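Local structure of phosphoglycerol transferase GacH (Streptococcus pyogenes MGAS5005, 6DGM) at residues 49-57 with 281-292. The protein probably transfers glycerol phosphate onto the rhamnose polysaccharide of the streptococcal cell wall, through a metal-dependent sulfatase-like catalytic domain. Numbering follows the deposited sequence.
Sequences LSDPDRVSN and FNKHIENKYLTD
The guanidinium of R54 presents its edge to D292, whose CG lies in the guanidinium plane, while the carboxylate itself is turned 58° from that plane. NH1 reaches D292 OD2 on its syn side but tilted out of the carboxylate plane, at 2.9 Å, while NH2 comes to D292 OD1 from above the carboxylate, so the salt bridge is end-on and bidentate but twisted. NH2 also donates to the carbonyl oxygen of L290 at 3.0 Å, again from above the carbonyl plane. A bend at chi3 (-58°) turns the arginine toward both acceptors, and a water ties R54 NE to the carbonyl oxygens of N287 and L290.

The second flat group, the F281 ring, carries CB of K288, from the same segment, over the centre of one face, and V55 CG1 approaches CE1 obliquely at 3.9 Å. Beyond it, a water that accepts from N287 ND2 lies beside S56 OG and within hydrogen-bonding distance of F281 O.

D292 illustrates how one carboxylate oxygen can hold both a backbone amide and an arginine: OD1 takes the amide of D51 at 2.8 Å, nearly along its C-O axis, besides R54 NH2. D51 itself forms an Asx turn, its OD1 receiving the D53 amide, and a water bridges its OD2 to D292 OD2.

The contact thus fastens the loop after strand 40-46 to the start of strand 290-297 in the central sheet of this alkaline phosphatase-like fold, where the T291 side chain lies about 9 Å from the bound manganese. With K72 also bridging to D292 OD2, two cations flank this carboxylate and would probably favour its ionised form, offsetting the nearby negative charge of D51.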
ATOM      1  N   LEU A  49      -4.510   6.900   8.005  1.00 15.36           N
ATOM      2  CA  LEU A  49      -3.697   6.686   9.196  1.00 16.46           C
ATOM      3  C   LEU A  49      -2.310   7.321   9.083  1.00 16.40           C
ATOM      4  O   LEU A  49      -1.509   6.971   8.214  1.00 16.95           O
ATOM      5  CB  LEU A  49      -3.577   5.194   9.509  1.00 17.35           C
ATOM      6  CG  LEU A  49      -2.797   4.939  10.807  1.00 20.42           C
ATOM      7  CD1 LEU A  49      -3.456   3.844  11.609  1.00 20.59           C
ATOM      8  CD2 LEU A  49      -1.335   4.607  10.534  1.00 22.29           C
ATOM      9  N   SER A  50      -1.990   8.197  10.027  1.00 16.25           N
ATOM     10  CA  SER A  50      -0.673   8.813  10.045  1.00 16.38           C
ATOM     11  C   SER A  50      -0.459   9.445  11.413  1.00 16.22           C
ATOM     12  O   SER A  50      -1.324  10.177  11.912  1.00 16.61           O
ATOM     13  CB  SER A  50      -0.545   9.861   8.932  1.00 17.58           C
ATOM     14  OG  SER A  50       0.810  10.266   8.767  1.00 19.25           O
ATOM     15  N   ASP A  51       0.696   9.176  12.004  1.00 17.27           N
ATOM     16  CA  ASP A  51       0.969   9.595  13.365  1.00 19.27           C
ATOM     17  C   ASP A  51       0.926  11.108  13.462  1.00 20.19           C
ATOM     18  O   ASP A  51       1.750  11.779  12.839  1.00 21.45           O
ATOM     19  CB  ASP A  51       2.357   9.106  13.770  1.00 21.17           C
ATOM     20  CG  ASP A  51       2.645   9.290  15.246  1.00 25.83           C
ATOM     21  OD1 ASP A  51       1.896  10.003  15.950  1.00 27.11           O
ATOM     22  OD2 ASP A  51       3.646   8.709  15.713  1.00 29.01           O
ATOM     23  N   PRO A  52       0.007  11.685  14.237  1.00 21.41           N
ATOM     24  CA  PRO A  52      -0.007  13.152  14.367  1.00 22.91           C
ATOM     25  C   PRO A  52       1.240  13.729  15.019  1.00 23.99           C
ATOM     26  O   PRO A  52       1.507  14.930  14.868  1.00 24.31           O
ATOM     27  CB  PRO A  52      -1.273  13.437  15.188  1.00 26.52           C
ATOM     28  CG  PRO A  52      -1.685  12.140  15.789  1.00 30.38           C
ATOM     29  CD  PRO A  52      -1.076  11.028  14.995  1.00 23.95           C
ATOM     30  N   ASP A  53       2.023  12.909  15.723  1.00 25.57           N
ATOM     31  CA  ASP A  53       3.237  13.391  16.365  1.00 30.56           C
ATOM     32  C   ASP A  53       4.260  13.917  15.366  1.00 27.71           C
ATOM     33  O   ASP A  53       5.147  14.684  15.758  1.00 28.68           O
ATOM     34  CB  ASP A  53       3.849  12.258  17.191  1.00 40.37           C
ATOM     35  CG  ASP A  53       5.013  12.717  18.039  1.00 53.45           C
ATOM     36  OD1 ASP A  53       5.146  13.942  18.266  1.00 59.08           O
ATOM     37  OD2 ASP A  53       5.799  11.848  18.475  1.00 58.74           O
ATOM     38  N   ARG A  54       4.163  13.539  14.089  1.00 26.51           N
ATOM     39  CA  ARG A  54       5.087  14.052  13.087  1.00 27.05           C
ATOM     40  C   ARG A  54       4.690  15.429  12.569  1.00 26.65           C
ATOM     41  O   ARG A  54       5.470  16.056  11.844  1.00 26.51           O
ATOM     42  CB  ARG A  54       5.174  13.118  11.874  1.00 28.77           C
ATOM     43  CG  ARG A  54       6.148  11.999  12.010  1.00 33.67           C
ATOM     44  CD  ARG A  54       6.464  11.385  10.644  1.00 28.17           C
ATOM     45  NE  ARG A  54       5.274  10.899   9.969  1.00 23.21           N
ATOM     46  CZ  ARG A  54       4.645   9.777  10.299  1.00 21.14           C
ATOM     47  NH1 ARG A  54       5.090   9.029  11.308  1.00 21.49           N
ATOM     48  NH2 ARG A  54       3.576   9.399   9.625  1.00 19.06           N
ATOM     49  N   VAL A  55       3.484  15.890  12.871  1.00 25.53           N
ATOM     50  CA  VAL A  55       3.056  17.224  12.467  1.00 24.32           C
ATOM     51  C   VAL A  55       3.594  18.219  13.484  1.00 23.77           C
ATOM     52  O   VAL A  55       3.196  18.199  14.655  1.00 24.16           O
ATOM     53  CB  VAL A  55       1.527  17.294  12.341  1.00 24.43           C
ATOM     54  CG1 VAL A  55       1.114  18.638  11.798  1.00 24.53           C
ATOM     55  CG2 VAL A  55       1.052  16.160  11.437  1.00 23.98           C
ATOM     56  N   SER A  56       4.484  19.110  13.025  1.00 24.40           N
ATOM     57  CA  SER A  56       5.347  19.872  13.923  1.00 27.19           C
ATOM     58  C   SER A  56       4.559  20.649  14.972  1.00 27.20           C
ATOM     59  O   SER A  56       4.939  20.683  16.151  1.00 28.43           O
ATOM     60  CB  SER A  56       6.210  20.854  13.114  1.00 33.68           C
ATOM     61  OG  SER A  56       6.959  20.194  12.114  1.00 41.10           O
ATOM     62  N   ASN A  57       3.500  21.338  14.563  1.00 26.58           N
ATOM     63  CA  ASN A  57       2.840  22.278  15.461  1.00 30.10           C
ATOM     64  C   ASN A  57       1.679  21.668  16.227  1.00 29.17           C
ATOM     65  O   ASN A  57       0.891  22.411  16.825  1.00 31.23           O
ATOM     66  CB  ASN A  57       2.375  23.520  14.702  1.00 33.65           C
ATOM     67  CG  ASN A  57       3.523  24.391  14.265  1.00 38.38           C
ATOM     68  OD1 ASN A  57       4.603  24.362  14.852  1.00 35.98           O
ATOM     69  ND2 ASN A  57       3.287  25.191  13.241  1.00 43.54           N
ATOM     70  N   PHE A 281       2.540  22.304   9.524  1.00 25.97           N
ATOM     71  CA  PHE A 281       3.778  21.617   9.168  1.00 26.58           C
ATOM     72  C   PHE A 281       5.030  22.473   9.338  1.00 30.11           C
ATOM     73  O   PHE A 281       6.140  21.946   9.196  1.00 31.17           O
ATOM     74  CB  PHE A 281       3.641  21.062   7.749  1.00 25.43           C
ATOM     75  CG  PHE A 281       2.446  20.173   7.584  1.00 24.00           C
ATOM     76  CD1 PHE A 281       2.463  18.871   8.057  1.00 21.72           C
ATOM     77  CD2 PHE A 281       1.274  20.656   7.014  1.00 24.91           C
ATOM     78  CE1 PHE A 281       1.357  18.060   7.945  1.00 21.35           C
ATOM     79  CE2 PHE A 281       0.164  19.836   6.890  1.00 23.66           C
ATOM     80  CZ  PHE A 281       0.205  18.548   7.357  1.00 22.27           C
ATOM     81  N   ASN A 282       4.883  23.762   9.638  1.00 34.66           N
ATOM     82  CA  ASN A 282       5.989  24.623  10.059  1.00 41.10           C
ATOM     83  C   ASN A 282       7.325  24.376   9.375  1.00 42.90           C
ATOM     84  O   ASN A 282       8.280  23.926  10.016  1.00 47.53           O
ATOM     85  CB  ASN A 282       6.198  24.471  11.581  1.00 47.91           C
ATOM     86  CG  ASN A 282       7.147  25.514  12.164  1.00 54.55           C
ATOM     87  OD1 ASN A 282       7.346  26.584  11.586  1.00 57.39           O
ATOM     88  ND2 ASN A 282       7.732  25.206  13.320  1.00 56.18           N
ATOM     89  N   LYS A 283       7.436  24.703   8.093  1.00 40.75           N
ATOM     90  CA  LYS A 283       8.687  24.583   7.341  1.00 46.92           C
ATOM     91  C   LYS A 283       9.124  23.137   7.099  1.00 43.02           C
ATOM     92  O   LYS A 283      10.180  22.918   6.487  1.00 46.81           O
ATOM     93  CB  LYS A 283       9.872  25.319   7.996  1.00 55.56           C
ATOM     94  CG  LYS A 283       9.678  26.814   8.216  1.00 62.05           C
ATOM     95  CD  LYS A 283      10.646  27.355   9.278  1.00 65.10           C
ATOM     96  CE  LYS A 283      11.737  28.240   8.677  1.00 66.67           C
ATOM     97  NZ  LYS A 283      12.949  28.327   9.556  1.00 66.84           N
ATOM     98  N   HIS A 284       8.384  22.147   7.593  1.00 37.68           N
ATOM     99  CA  HIS A 284       8.636  20.745   7.274  1.00 34.34           C
ATOM    100  C   HIS A 284       7.447  20.228   6.478  1.00 30.68           C
ATOM    101  O   HIS A 284       6.770  19.279   6.896  1.00 27.77           O
ATOM    102  CB  HIS A 284       8.803  19.912   8.542  1.00 39.58           C
ATOM    103  CG  HIS A 284      10.144  20.064   9.185  1.00 49.28           C
ATOM    104  ND1 HIS A 284      10.728  21.292   9.406  1.00 53.14           N
ATOM    105  CD2 HIS A 284      11.020  19.140   9.646  1.00 51.05           C
ATOM    106  CE1 HIS A 284      11.908  21.118   9.977  1.00 55.32           C
ATOM    107  NE2 HIS A 284      12.108  19.821  10.133  1.00 54.01           N
ATOM    108  N   ILE A 285       7.179  20.871   5.334  1.00 27.57           N
ATOM    109  CA  ILE A 285       5.999  20.547   4.540  1.00 29.11           C
ATOM    110  C   ILE A 285       6.066  19.140   3.976  1.00 25.69           C
ATOM    111  O   ILE A 285       5.034  18.584   3.585  1.00 24.21           O
ATOM    112  CB  ILE A 285       5.777  21.615   3.447  1.00 33.89           C
ATOM    113  CG1 ILE A 285       4.352  21.519   2.879  1.00 35.22           C
ATOM    114  CG2 ILE A 285       6.802  21.468   2.324  1.00 36.62           C
ATOM    115  CD1 ILE A 285       3.252  21.909   3.866  1.00 36.37           C
ATOM    116  N   GLU A 286       7.253  18.527   3.927  1.00 25.94           N
ATOM    117  CA  GLU A 286       7.310  17.140   3.478  1.00 25.30           C
ATOM    118  C   GLU A 286       6.392  16.255   4.316  1.00 24.31           C
ATOM    119  O   GLU A 286       5.834  15.276   3.802  1.00 22.94           O
ATOM    120  CB  GLU A 286       8.756  16.624   3.496  1.00 26.82           C
ATOM    121  CG  GLU A 286       9.388  16.490   4.878  1.00 32.01           C
ATOM    122  CD  GLU A 286      10.038  17.780   5.372  1.00 38.72           C
ATOM    123  OE1 GLU A 286       9.869  18.837   4.722  1.00 41.22           O
ATOM    124  OE2 GLU A 286      10.730  17.728   6.410  1.00 42.06           O
ATOM    125  N   ASN A 287       6.190  16.603   5.597  1.00 23.92           N
ATOM    126  CA  ASN A 287       5.381  15.770   6.481  1.00 22.02           C
ATOM    127  C   ASN A 287       3.899  15.805   6.136  1.00 20.36           C
ATOM    128  O   ASN A 287       3.137  14.998   6.669  1.00 20.90           O
ATOM    129  CB  ASN A 287       5.603  16.182   7.937  1.00 23.72           C
ATOM    130  CG  ASN A 287       6.947  15.710   8.470  1.00 29.16           C
ATOM    131  OD1 ASN A 287       7.407  14.623   8.134  1.00 31.09           O
ATOM    132  ND2 ASN A 287       7.580  16.526   9.293  1.00 32.59           N
ATOM    133  N   LYS A 288       3.477  16.696   5.243  1.00 19.36           N
ATOM    134  CA  LYS A 288       2.098  16.645   4.760  1.00 18.24           C
ATOM    135  C   LYS A 288       1.826  15.394   3.933  1.00 18.12           C
ATOM    136  O   LYS A 288       0.657  15.049   3.736  1.00 18.40           O
ATOM    137  CB  LYS A 288       1.806  17.912   3.967  1.00 19.63           C
ATOM    138  CG  LYS A 288       0.395  18.076   3.476  1.00 20.25           C
ATOM    139  CD  LYS A 288       0.225  19.487   2.880  1.00 22.29           C
ATOM    140  CE  LYS A 288      -1.078  19.618   2.114  1.00 23.05           C
ATOM    141  NZ  LYS A 288      -1.217  21.008   1.552  1.00 24.30           N
ATOM    142  N   TYR A 289       2.874  14.693   3.473  1.00 18.15           N
ATOM    143  CA  TYR A 289       2.726  13.564   2.562  1.00 18.45           C
ATOM    144  C   TYR A 289       3.436  12.307   3.049  1.00 18.85           C
ATOM    145  O   TYR A 289       3.703  11.409   2.241  1.00 20.90           O
ATOM    146  CB  TYR A 289       3.223  13.946   1.159  1.00 18.31           C
ATOM    147  CG  TYR A 289       2.456  15.115   0.598  1.00 19.01           C
ATOM    148  CD1 TYR A 289       1.247  14.919  -0.047  1.00 19.40           C
ATOM    149  CD2 TYR A 289       2.912  16.427   0.755  1.00 20.52           C
ATOM    150  CE1 TYR A 289       0.526  15.980  -0.562  1.00 20.95           C
ATOM    151  CE2 TYR A 289       2.182  17.505   0.253  1.00 22.85           C
ATOM    152  CZ  TYR A 289       0.990  17.271  -0.401  1.00 23.14           C
ATOM    153  OH  TYR A 289       0.260  18.326  -0.893  1.00 24.26           O
ATOM    154  N   LEU A 290       3.711  12.191   4.348  1.00 17.37           N
ATOM    155  CA  LEU A 290       4.436  11.045   4.886  1.00 17.15           C
ATOM    156  C   LEU A 290       3.572  10.312   5.906  1.00 17.61           C
ATOM    157  O   LEU A 290       3.347  10.810   7.018  1.00 19.07           O
ATOM    158  CB  LEU A 290       5.764  11.482   5.506  1.00 18.09           C
ATOM    159  CG  LEU A 290       6.800  12.004   4.509  1.00 20.59           C
ATOM    160  CD1 LEU A 290       7.981  12.611   5.225  1.00 21.23           C
ATOM    161  CD2 LEU A 290       7.250  10.873   3.576  1.00 21.97           C
ATOM    162  N   THR A 291       3.137   9.104   5.545  1.00 16.81           N
ATOM    163  CA  THR A 291       2.361   8.246   6.428  1.00 16.54           C
ATOM    164  C   THR A 291       3.245   7.127   6.980  1.00 16.05           C
ATOM    165  O   THR A 291       4.408   6.969   6.602  1.00 16.23           O
ATOM    166  CB  THR A 291       1.187   7.631   5.665  1.00 16.82           C
ATOM    167  OG1 THR A 291       1.705   6.706   4.690  1.00 16.47           O
ATOM    168  CG2 THR A 291       0.358   8.688   4.958  1.00 17.78           C
ATOM    169  N   ASP A 292       2.661   6.323   7.874  1.00 15.99           N
ATOM    170  CA  ASP A 292       3.346   5.176   8.476  1.00 15.99           C
ATOM    171  C   ASP A 292       3.094   3.898   7.696  1.00 17.08           C
ATOM    172  O   ASP A 292       2.006   3.689   7.161  1.00 16.77           O
ATOM    173  CB  ASP A 292       2.836   4.990   9.907  1.00 16.38           C
ATOM    174  CG  ASP A 292       3.091   6.205  10.763  1.00 18.37           C
ATOM    175  OD1 ASP A 292       2.238   7.134  10.753  1.00 18.63           O
ATOM    176  OD2 ASP A 292       4.165   6.249  11.421  1.00 20.24           O
TER
HETATM  177  O   HOH W   1       4.553   6.279  14.321  1.00 34.59           O
HETATM  178  O   HOH W   2       3.364  13.032   8.509  1.00 21.65           O
HETATM  179  O   HOH W   3       5.841  18.994  10.180  1.00 28.40           O